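Local coordinates for protein HAD superfamily hydrolase (Brucella suis biovar 1, PDB 6NQ4) that is a haloacid dehalogenase-superfamily hydrolase that probably acts as a phosphatase, with a sodium ion bound in its metal site, at residues G115-F120 with D135-E140. Sequence-based numbering, arbitrary orientation.
Sequences GPRRIF and DVELVE
Ile119 grips the neighbouring strand with both its backbone N and its backbone O: its N donates to Glu137 O at 2.9 Å, and its O accepts from Val139 N at 2.9 Å. Two residues earlier, Arg117 O accepts from Glu137 N with an almost straight N-H...O angle of 172°. This alternation, in which one residue bonds two partners spaced two apart, sets the parallel register of Arg118 beside Glu137 and Ile119 beside Leu138.

The tight side is the apolar face. Ile119 is buried there, its CD1 meeting Val136 CG1 at 3.6 Å, while its other branch, CG2, touches Leu138 CD2 at 3.9 Å. Ile112 of helix 104-114 packs against both Ile119 and Val136; Leu138 stays largely exposed.

Charge takes over on the looser, solvent-facing side. The Glu137 chain runs out fully extended, CG anti to N (chi1 -172°), and its OE1 comes between two arginines. Arg118 lies alongside it, NH1 to OE1 3.4 Å, with the guanidinium nearly perpendicular to the carboxylate; Val139 CG1 lies over one face of the Arg118 guanidinium, offset toward its rim. Arg117 NH1 makes only a long salt bridge to the same oxygen, at 3.8 Å. The NH2 of Arg117 forms the closer salt bridge, to Asp135 OD1, which approaches at the guanidinium edge, and its NE adds a weak bond to Asp135 O.

Strand 118-122 also bonds to strand 146-149 on its other side, so 137-138 forms the outer edge of a five-stranded parallel sheet, an alpha/beta domain separate from the sodium-bearing HAD core and consistent with a HAD cap domain.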
loop_
_atom_site.group_PDB
_atom_site.type_symbol
_atom_site.label_atom_id
_atom_site.label_comp_id
_atom_site.label_asym_id
_atom_site.label_seq_id
_atom_site.Cartn_x
_atom_site.Cartn_y
_atom_site.Cartn_z
ATOM N N GLY A 115 4.094 6.801 -18.929
ATOM C CA GLY A 115 5.129 5.991 -19.528
ATOM C C GLY A 115 4.759 5.474 -20.899
ATOM O O GLY A 115 3.778 5.916 -21.510
ATOM N N PRO A 116 5.562 4.543 -21.423
ATOM C CA PRO A 116 5.282 3.976 -22.749
ATOM C C PRO A 116 3.931 3.276 -22.764
ATOM O O PRO A 116 3.528 2.642 -21.788
ATOM C CB PRO A 116 6.427 2.973 -22.949
ATOM C CG PRO A 116 7.515 3.423 -22.000
ATOM C CD PRO A 116 6.776 3.968 -20.814
ATOM N N ARG A 117 3.224 3.382 -23.890
ATOM C CA ARG A 117 1.875 2.834 -23.911
ATOM C C ARG A 117 1.827 1.341 -24.231
ATOM O O ARG A 117 0.821 0.694 -23.917
ATOM C CB ARG A 117 0.965 3.650 -24.833
ATOM C CG ARG A 117 1.172 3.363 -26.283
ATOM C CD ARG A 117 0.289 4.265 -27.154
ATOM N NE ARG A 117 -1.122 4.132 -26.801
ATOM C CZ ARG A 117 -1.904 3.146 -27.229
ATOM N NH1 ARG A 117 -1.412 2.203 -28.024
ATOM N NH2 ARG A 117 -3.173 3.099 -26.858
ATOM N N ARG A 118 2.880 0.773 -24.830
ATOM C CA ARG A 118 2.947 -0.667 -25.075
ATOM C C ARG A 118 3.589 -1.327 -23.859
ATOM O O ARG A 118 4.807 -1.245 -23.673
ATOM C CB ARG A 118 3.744 -0.946 -26.343
ATOM C CG ARG A 118 3.100 -0.334 -27.575
ATOM C CD ARG A 118 3.998 -0.439 -28.806
ATOM N NE ARG A 118 4.201 -1.826 -29.207
ATOM C CZ ARG A 118 3.296 -2.560 -29.850
ATOM N NH1 ARG A 118 2.115 -2.045 -30.161
ATOM N NH2 ARG A 118 3.571 -3.816 -30.181
ATOM N N ILE A 119 2.768 -1.993 -23.046
ATOM C CA ILE A 119 3.118 -2.415 -21.693
ATOM C C ILE A 119 3.137 -3.932 -21.600
ATOM O O ILE A 119 2.229 -4.602 -22.099
ATOM C CB ILE A 119 2.082 -1.856 -20.698
ATOM C CG1 ILE A 119 2.243 -0.340 -20.592
ATOM C CG2 ILE A 119 2.196 -2.565 -19.321
ATOM C CD1 ILE A 119 1.076 0.348 -19.882
ATOM N N PHE A 120 4.166 -4.468 -20.929
ATOM C CA PHE A 120 4.202 -5.862 -20.510
ATOM C C PHE A 120 3.752 -5.941 -19.053
ATOM O O PHE A 120 4.385 -5.347 -18.166
ATOM C CB PHE A 120 5.618 -6.412 -20.671
ATOM C CG PHE A 120 5.793 -7.816 -20.175
ATOM C CD1 PHE A 120 5.074 -8.873 -20.731
ATOM C CD2 PHE A 120 6.686 -8.083 -19.150
ATOM C CE1 PHE A 120 5.269 -10.178 -20.267
ATOM C CE2 PHE A 120 6.889 -9.381 -18.695
ATOM C CZ PHE A 120 6.180 -10.422 -19.250
ATOM N N ASP A 135 -4.991 4.819 -21.740
ATOM C CA ASP A 135 -4.748 4.675 -23.178
ATOM C C ASP A 135 -3.475 3.861 -23.397
ATOM O O ASP A 135 -2.437 4.356 -23.849
ATOM C CB ASP A 135 -4.677 6.040 -23.847
ATOM C CG ASP A 135 -4.423 5.949 -25.350
ATOM O OD1 ASP A 135 -4.654 4.871 -25.942
ATOM O OD2 ASP A 135 -3.983 6.961 -25.936
ATOM N N VAL A 136 -3.578 2.572 -23.073
ATOM C CA VAL A 136 -2.435 1.673 -23.113
ATOM C C VAL A 136 -2.798 0.402 -23.863
ATOM O O VAL A 136 -3.971 0.095 -24.087
ATOM C CB VAL A 136 -1.914 1.333 -21.704
ATOM C CG1 VAL A 136 -1.517 2.604 -20.975
ATOM C CG2 VAL A 136 -2.970 0.557 -20.915
ATOM N N GLU A 137 -1.763 -0.342 -24.254
ATOM C CA GLU A 137 -1.931 -1.606 -24.958
ATOM C C GLU A 137 -1.083 -2.655 -24.265
ATOM O O GLU A 137 0.141 -2.507 -24.188
ATOM C CB GLU A 137 -1.491 -1.476 -26.416
ATOM C CG GLU A 137 -1.813 -2.699 -27.248
ATOM C CD GLU A 137 -1.375 -2.546 -28.689
ATOM O OE1 GLU A 137 -1.105 -1.401 -29.112
ATOM O OE2 GLU A 137 -1.298 -3.576 -29.391
ATOM N N LEU A 138 -1.718 -3.713 -23.775
ATOM C CA LEU A 138 -0.968 -4.797 -23.154
ATOM C C LEU A 138 -0.447 -5.729 -24.239
ATOM O O LEU A 138 -1.212 -6.195 -25.098
ATOM C CB LEU A 138 -1.830 -5.561 -22.152
ATOM C CG LEU A 138 -2.388 -4.708 -21.013
ATOM C CD1 LEU A 138 -3.148 -5.590 -20.051
ATOM C CD2 LEU A 138 -1.311 -3.936 -20.288
ATOM N N VAL A 139 0.863 -5.982 -24.224
ATOM C CA VAL A 139 1.519 -6.686 -25.311
ATOM C C VAL A 139 2.392 -7.802 -24.750
ATOM O O VAL A 139 2.597 -7.920 -23.540
ATOM C CB VAL A 139 2.327 -5.736 -26.225
ATOM C CG1 VAL A 139 1.421 -4.660 -26.816
ATOM C CG2 VAL A 139 3.482 -5.090 -25.458
ATOM N N GLU A 140 2.865 -8.652 -25.652
ATOM C CA GLU A 140 3.814 -9.687 -25.291
ATOM C C GLU A 140 5.129 -9.063 -24.856
ATOM O O GLU A 140 5.458 -7.930 -25.210
ATOM C CB GLU A 140 4.111 -10.570 -26.501
ATOM C CG GLU A 140 2.896 -11.201 -27.119
ATOM C CD GLU A 140 2.575 -12.540 -26.509
ATOM O OE1 GLU A 140 3.117 -12.849 -25.427
ATOM O OE2 GLU A 140 1.789 -13.290 -27.123
#